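Local atomic coordinates of bartonella effector protein (Bep) substrate of VirB T4SS (Bartonella sp. 1-1C, PDB entry 4PY3), a protein that probably transfers AMP from ATP to threonine or tyrosine of target proteins, its N-terminal Fic domain being the part described here. Residues A[133-138]-A[214-219]; A[140-145]-A[209-214]; A[162-167]-A[183-188]. One frame throughout, in Å; residues are numbered along the deposited sequence.

Interaction 1 (A[133-138]-A[214-219]); sequences LSREEF and ISDPKK
Arg-135 reaches across from the first turn of its helix to the backbone of Ser-215, and its long side chain makes most of this contact. Its CG lies opposite the backbone N (chi1 -168°), which sends the chain away from its own helix, and a bend further along, at chi3, turns the guanidinium against the chain that leaves helix 205-214. The carbonyl oxygen of Ser-215 sits at the guanidinium edge, close to its plane. There Arg-135 NE gives Ser-215 O a weak hydrogen bond of 3.2 Å, bent at 144°. Arginine suits this place because its aliphatic part spans the gap before the polar group begins: Arg-135 CD is 3.6 Å from Ser-215 O.

The serine hydroxyl is near as well, with Ser-215 OG 3.4 Å from Arg-135 NE. Its firm partners lie elsewhere, however, since Ser-215 OG bonds back to the carbonyl oxygens of Phe-211 and Glu-212. Serine, short and hydroxyl-bearing, can thus fold back on these two carbonyl oxygens from just beyond the helix end.

Asp-216 approaches aslant, its carboxylate plane turned 70° from the guanidinium. Arg-135 NH2 is 4.2 Å from Asp-216 OD2, which lies well out of the guanidinium plane, so no N-H points at it and any attraction is probably one of charge alone. The aspartate instead uses Asp-216 OD1 to accept from Lys-218 N at 3.1 Å, an Asx turn that opens the short 3-10 segment 217-219.

In the fold, the contact joins the start of helix 135-152 to the exit of helix 205-214. Arg-135 NH2 also bonds weakly to Glu-212 O on that second helix, while Phe-138, one turn further along the first, meets the ring of His-176.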
# COMPACT_ATOMS: atom_id res chain seq x y z
N LEU A 133 -16.52 7.64 14.95
CA LEU A 133 -15.47 8.13 15.83
C LEU A 133 -15.22 9.61 15.61
O LEU A 133 -15.53 10.15 14.55
CB LEU A 133 -14.16 7.38 15.58
CG LEU A 133 -14.17 5.85 15.77
CD1 LEU A 133 -12.89 5.19 15.29
CD2 LEU A 133 -14.37 5.53 17.23
N SER A 134 -14.64 10.25 16.61
CA SER A 134 -14.16 11.62 16.45
C SER A 134 -12.92 11.61 15.59
O SER A 134 -12.26 10.58 15.49
CB SER A 134 -13.80 12.21 17.79
N ARG A 135 -12.60 12.76 15.01
CA ARG A 135 -11.40 12.90 14.20
C ARG A 135 -10.15 12.46 14.95
O ARG A 135 -9.28 11.81 14.38
CB ARG A 135 -11.24 14.35 13.72
CG ARG A 135 -10.19 14.50 12.63
CD ARG A 135 -10.15 15.88 11.98
NE ARG A 135 -8.83 16.52 12.02
CZ ARG A 135 -8.20 16.95 13.10
NH1 ARG A 135 -8.76 16.84 14.30
NH2 ARG A 135 -7.00 17.50 12.99
N GLU A 136 -10.06 12.81 16.23
CA GLU A 136 -8.91 12.41 17.06
C GLU A 136 -8.83 10.90 17.22
O GLU A 136 -7.76 10.32 17.07
CB GLU A 136 -8.98 13.07 18.44
N GLU A 137 -9.96 10.27 17.52
CA GLU A 137 -10.01 8.82 17.69
C GLU A 137 -9.71 8.09 16.39
O GLU A 137 -9.01 7.09 16.39
CB GLU A 137 -11.37 8.40 18.23
N PHE A 138 -10.25 8.60 15.29
CA PHE A 138 -9.99 8.06 13.99
C PHE A 138 -8.50 8.11 13.67
O PHE A 138 -7.90 7.10 13.29
CB PHE A 138 -10.76 8.81 12.90
CG PHE A 138 -10.36 8.39 11.52
CD1 PHE A 138 -10.88 7.24 10.96
CD2 PHE A 138 -9.43 9.13 10.81
CE1 PHE A 138 -10.48 6.83 9.69
CE2 PHE A 138 -9.02 8.72 9.55
CZ PHE A 138 -9.55 7.57 8.99
N ILE A 214 -2.64 15.66 8.09
CA ILE A 214 -3.24 15.39 6.78
C ILE A 214 -4.74 15.14 6.85
O ILE A 214 -5.39 15.02 5.82
CB ILE A 214 -2.52 14.26 6.00
CG1 ILE A 214 -2.63 12.91 6.72
CG2 ILE A 214 -1.06 14.61 5.76
CD1 ILE A 214 -2.29 11.75 5.81
N SER A 215 -5.29 15.03 8.07
CA SER A 215 -6.74 14.95 8.27
C SER A 215 -7.37 16.29 8.64
O SER A 215 -8.58 16.38 8.82
CB SER A 215 -7.06 13.92 9.35
OG SER A 215 -6.65 14.39 10.61
N ASP A 216 -6.55 17.33 8.74
CA ASP A 216 -7.00 18.66 9.14
C ASP A 216 -7.57 19.43 7.94
O ASP A 216 -6.80 19.88 7.09
CB ASP A 216 -5.84 19.43 9.75
CG ASP A 216 -6.28 20.71 10.44
OD1 ASP A 216 -7.33 21.28 10.07
OD2 ASP A 216 -5.56 21.15 11.36
N PRO A 217 -8.90 19.65 7.90
CA PRO A 217 -9.55 20.31 6.76
C PRO A 217 -8.91 21.62 6.34
O PRO A 217 -8.96 21.99 5.16
CB PRO A 217 -10.98 20.56 7.25
CG PRO A 217 -11.20 19.57 8.33
CD PRO A 217 -9.86 19.40 8.99
N LYS A 218 -8.33 22.33 7.31
CA LYS A 218 -7.57 23.54 7.03
C LYS A 218 -6.34 23.26 6.19
O LYS A 218 -5.74 24.22 5.73
CB LYS A 218 -7.16 24.24 8.33
N LYS A 219 -5.96 21.99 5.98
CA LYS A 219 -5.04 21.62 4.88
C LYS A 219 -5.27 22.45 3.61
O LYS A 219 -4.32 22.75 2.88
CB LYS A 219 -5.19 20.13 4.53

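Interaction 2 (A[140-145]-A[209-214]); sequences DEAAKL and SLFEDI
Phe-211 pushes its ring against Ala-142 and Ala-143, and this single aromatic side chain carries the contact between 140-145 and 209-214, on helices 135-152 and 205-214. Along 209-214 the side chains share out the surroundings. Ser-209 OG forms a weak bond to Arg-187, and Leu-210 packs against Ala-183 and Ile-188, so the start of the segment serves helix 185-197 and the loop before it.

Phe-211 follows and points at helix 135-152. Its CG stands beside the backbone N, roughly opposite the carbonyl carbon (chi1 -85°), and this carries the ring outward until its CD2-CE2 side lies on the alanine backbone. The two methyls meet it differently. Ala-142 CB comes in at the ring edge, in its plane, 3.6 Å from Phe-211 CE2. Ala-143 CB lies over one face, 4.1 Å from Phe-211 CD2. Between them the peptide link itself is touched: Phe-211 CE2 is 3.5 Å from Ala-142 C and equally 3.5 Å from Ala-143 N. Alanine suits both positions because a single methyl lets a ring come down to the helix backbone, and the CA atoms of Ala-143 and Phe-211 are only 6.7 Å apart. Phe-146, one turn beyond Ala-142, adds an edge-to-face partner to the same ring.

At the end of the segment Ile-214 turns to other neighbours, packing on Leu-178, Phe-180 and Ala-183.

The charged side chains of 140-145 leave the backbone away from 209-214, and Lys-144 NZ forms a salt bridge of 3.0 Å with Asp-140 OD2 within its own helix. What joins the two segments is buried and largely apolar: one phenylalanine ring fitted to two methyls and the peptide link between them. Such a contact gains from the exclusion of water and depends on shape more than on directional bonds.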
# COMPACT_ATOMS: atom_id res chain seq x y z
N ASP A 140 -5.98 8.28 15.69
CA ASP A 140 -5.26 7.33 16.53
C ASP A 140 -5.36 5.91 15.97
O ASP A 140 -4.34 5.25 15.75
CB ASP A 140 -5.80 7.37 17.96
CG ASP A 140 -5.03 6.47 18.91
OD1 ASP A 140 -3.85 6.78 19.23
OD2 ASP A 140 -5.60 5.46 19.37
N GLU A 141 -6.59 5.46 15.71
CA GLU A 141 -6.78 4.09 15.24
C GLU A 141 -6.21 3.87 13.86
O GLU A 141 -5.68 2.82 13.57
CB GLU A 141 -8.24 3.68 15.12
CG GLU A 141 -8.48 2.22 15.48
CD GLU A 141 -8.55 1.98 16.98
OE1 GLU A 141 -8.35 2.95 17.76
OE2 GLU A 141 -8.81 0.81 17.38
N ALA A 142 -6.43 4.85 12.98
CA ALA A 142 -6.01 4.75 11.61
C ALA A 142 -4.49 4.64 11.53
O ALA A 142 -3.97 3.82 10.76
CB ALA A 142 -6.51 5.93 10.81
N ALA A 143 -3.79 5.45 12.31
CA ALA A 143 -2.33 5.44 12.29
C ALA A 143 -1.75 4.08 12.66
O ALA A 143 -0.77 3.64 12.07
CB ALA A 143 -1.79 6.51 13.23
N LYS A 144 -2.35 3.43 13.66
CA LYS A 144 -1.91 2.11 14.10
C LYS A 144 -2.09 1.06 13.01
O LYS A 144 -1.20 0.23 12.78
CB LYS A 144 -2.65 1.68 15.38
CG LYS A 144 -2.19 2.40 16.63
CD LYS A 144 -3.13 2.14 17.79
CE LYS A 144 -2.61 2.62 19.14
NZ LYS A 144 -3.68 3.26 19.95
N LEU A 145 -3.24 1.10 12.35
CA LEU A 145 -3.57 0.19 11.25
C LEU A 145 -2.67 0.44 10.02
O LEU A 145 -2.30 -0.50 9.31
CB LEU A 145 -5.07 0.28 10.87
CG LEU A 145 -6.26 -0.54 11.40
CD1 LEU A 145 -6.47 -0.10 12.81
CD2 LEU A 145 -7.66 -0.53 10.73
N SER A 209 0.98 11.90 14.47
CA SER A 209 1.29 13.30 14.16
C SER A 209 1.04 13.63 12.68
O SER A 209 0.43 14.65 12.37
CB SER A 209 2.74 13.61 14.55
OG SER A 209 3.19 14.82 13.96
N LEU A 210 1.50 12.77 11.79
CA LEU A 210 1.26 12.93 10.36
C LEU A 210 -0.24 12.94 10.05
O LEU A 210 -0.72 13.82 9.34
CB LEU A 210 1.93 11.80 9.57
CG LEU A 210 1.62 11.73 8.07
CD1 LEU A 210 2.24 12.90 7.32
CD2 LEU A 210 2.11 10.41 7.48
N PHE A 211 -0.95 11.96 10.58
CA PHE A 211 -2.39 11.82 10.34
C PHE A 211 -3.19 13.01 10.88
O PHE A 211 -4.13 13.47 10.24
CB PHE A 211 -2.92 10.51 10.94
CG PHE A 211 -2.76 9.32 10.03
CD1 PHE A 211 -1.69 9.22 9.14
CD2 PHE A 211 -3.67 8.28 10.07
CE1 PHE A 211 -1.55 8.12 8.31
CE2 PHE A 211 -3.53 7.18 9.25
CZ PHE A 211 -2.48 7.10 8.37
N GLU A 212 -2.81 13.51 12.05
CA GLU A 212 -3.39 14.75 12.56
C GLU A 212 -3.33 15.83 11.50
O GLU A 212 -4.34 16.47 11.21
CB GLU A 212 -2.69 15.23 13.82
N ASP A 213 -2.15 16.04 10.92
CA ASP A 213 -1.99 17.11 9.92
C ASP A 213 -2.76 16.86 8.66
O ASP A 213 -3.38 17.76 8.16
CB ASP A 213 -0.57 17.34 9.47
N ILE A 214 -2.64 15.66 8.09
CA ILE A 214 -3.24 15.39 6.78
C ILE A 214 -4.74 15.14 6.85
O ILE A 214 -5.39 15.02 5.82
CB ILE A 214 -2.52 14.26 6.00
CG1 ILE A 214 -2.63 12.91 6.72
CG2 ILE A 214 -1.06 14.61 5.76
CD1 ILE A 214 -2.29 11.75 5.81

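Interaction 3 (A[162-167]-A[183-188]); sequences TQRVFF and ATEKRI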
# COMPACT_ATOMS: atom_id res chain seq x y z
N THR A 162 -0.93 2.34 -3.20
CA THR A 162 -2.10 1.52 -2.96
C THR A 162 -2.68 1.73 -1.54
O THR A 162 -3.88 1.92 -1.39
CB THR A 162 -1.78 0.03 -3.17
OG1 THR A 162 -1.34 -0.19 -4.52
CG2 THR A 162 -3.02 -0.82 -2.91
N GLN A 163 -1.82 1.64 -0.52
CA GLN A 163 -2.26 1.82 0.87
C GLN A 163 -2.74 3.24 1.14
O GLN A 163 -3.71 3.42 1.86
CB GLN A 163 -1.24 1.31 1.90
CG GLN A 163 0.08 2.03 1.81
CD GLN A 163 1.22 1.31 2.52
OE1 GLN A 163 1.18 0.08 2.76
NE2 GLN A 163 2.25 2.07 2.86
N ARG A 164 -2.15 4.23 0.49
CA ARG A 164 -2.64 5.61 0.65
C ARG A 164 -4.04 5.79 0.10
O ARG A 164 -4.90 6.38 0.77
CB ARG A 164 -1.72 6.61 -0.03
CG ARG A 164 -0.37 6.68 0.65
CD ARG A 164 0.55 7.60 -0.11
NE ARG A 164 1.92 7.38 0.35
CZ ARG A 164 2.97 8.14 0.06
NH1 ARG A 164 2.81 9.24 -0.67
NH2 ARG A 164 4.17 7.82 0.52
N VAL A 165 -4.31 5.26 -1.10
CA VAL A 165 -5.65 5.37 -1.65
C VAL A 165 -6.65 4.65 -0.73
O VAL A 165 -7.75 5.14 -0.50
CB VAL A 165 -5.74 4.82 -3.08
CG1 VAL A 165 -7.19 4.71 -3.54
CG2 VAL A 165 -4.99 5.73 -4.02
N PHE A 166 -6.26 3.49 -0.22
CA PHE A 166 -7.10 2.71 0.67
C PHE A 166 -7.48 3.53 1.91
O PHE A 166 -8.65 3.62 2.27
CB PHE A 166 -6.35 1.44 1.08
CG PHE A 166 -7.15 0.49 1.93
CD1 PHE A 166 -7.29 0.72 3.30
CD2 PHE A 166 -7.72 -0.64 1.38
CE1 PHE A 166 -8.00 -0.16 4.09
CE2 PHE A 166 -8.44 -1.52 2.17
CZ PHE A 166 -8.58 -1.28 3.53
N PHE A 167 -6.49 4.15 2.55
CA PHE A 167 -6.75 4.93 3.76
C PHE A 167 -7.48 6.23 3.50
O PHE A 167 -8.31 6.63 4.32
CB PHE A 167 -5.47 5.16 4.57
CG PHE A 167 -5.18 4.03 5.50
CD1 PHE A 167 -4.69 2.82 5.02
CD2 PHE A 167 -5.45 4.15 6.86
CE1 PHE A 167 -4.44 1.76 5.89
CE2 PHE A 167 -5.21 3.10 7.73
CZ PHE A 167 -4.70 1.90 7.24
N ALA A 183 1.36 16.28 2.76
CA ALA A 183 2.60 16.06 3.51
C ALA A 183 3.73 15.58 2.60
O ALA A 183 3.49 14.92 1.59
CB ALA A 183 2.37 15.05 4.62
N THR A 184 4.96 15.91 2.99
CA THR A 184 6.15 15.55 2.23
C THR A 184 6.43 14.05 2.22
O THR A 184 6.08 13.34 3.16
CB THR A 184 7.41 16.28 2.78
N GLU A 185 7.09 13.59 1.16
CA GLU A 185 7.44 12.17 1.04
C GLU A 185 8.44 11.76 2.12
O GLU A 185 8.33 10.68 2.70
CB GLU A 185 7.99 11.87 -0.37
CG GLU A 185 6.93 12.04 -1.46
CD GLU A 185 5.80 11.01 -1.39
OE1 GLU A 185 5.85 10.07 -0.57
OE2 GLU A 185 4.84 11.14 -2.18
N LYS A 186 9.38 12.66 2.41
CA LYS A 186 10.36 12.45 3.47
C LYS A 186 9.71 12.17 4.83
O LYS A 186 10.15 11.28 5.57
CB LYS A 186 11.28 13.67 3.59
N ARG A 187 8.65 12.91 5.14
CA ARG A 187 7.96 12.77 6.42
C ARG A 187 7.17 11.47 6.51
O ARG A 187 7.21 10.78 7.53
CB ARG A 187 7.02 13.95 6.64
CG ARG A 187 6.35 13.91 8.01
CD ARG A 187 5.43 15.10 8.22
NE ARG A 187 4.79 15.04 9.53
CZ ARG A 187 3.78 15.82 9.93
NH1 ARG A 187 3.28 16.75 9.12
NH2 ARG A 187 3.28 15.65 11.14
N ILE A 188 6.45 11.15 5.45
CA ILE A 188 5.67 9.92 5.39
C ILE A 188 6.59 8.71 5.58
O ILE A 188 6.27 7.79 6.33
CB ILE A 188 4.89 9.79 4.06
CG1 ILE A 188 3.90 10.96 3.92
CG2 ILE A 188 4.14 8.47 4.00
CD1 ILE A 188 3.28 11.09 2.55
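Arg-164 and Glu-185 form an end-on salt bridge within the Fic fold, linking helix 159-173 to the first turn of helix 185-197. By sequence, Arg-164 probably holds the place of the last arginine in the Fic signature HxFx(D/E)GNGRxxR, which is only partly kept in this chain.

The charged contact uses both terminal nitrogens. Arg-164 NH2 donates to Glu-185 OE1 at 3.0 Å, and Arg-164 NH1 lies 3.2 Å from both Glu-185 OE1 and Glu-185 OE2. The two flat groups are nearly coplanar, 20° apart; the carboxylate is met on its syn side, and its oxygens lie in or near the guanidinium plane, where the N-H groups point. Arginine suits the place because its extended chain spans two segments whose nearest CA atoms, those of Arg-164 and Ile-188, are 10.5 Å apart. The glutamate bends at chi2 (-67°) to bring its carboxylate nearer.

The apolar contact covers a face of the same group. Ile-188, buried and branched, comes from the opposite direction, with its CG2 3.5 Å from Arg-164 NH2. Its other branch ends in Ile-188 CD1, which sits 3.6 Å above the guanidinium plane, offset toward the rim.

The three contacts tie together the later helices of the Fic domain. Interactions 1 and 2 both pair helix 135-152 with helix 205-214 or its exit and share Ile-214; their centres are 8 Å apart, one polar at the helix end, the other buried and apolar. Interaction 3 lies about 11 Å from interaction 2 and 15 Å from interaction 1, centre to centre. It reaches interaction 2 through Arg-187 NH2, 2.9 Å from Ser-209 OG, and through Ala-183 CB, 3.5 Å from Leu-210 CD1. Interaction 3 is the one that probably includes the end of the signature segment, whereas the other two are structural packing.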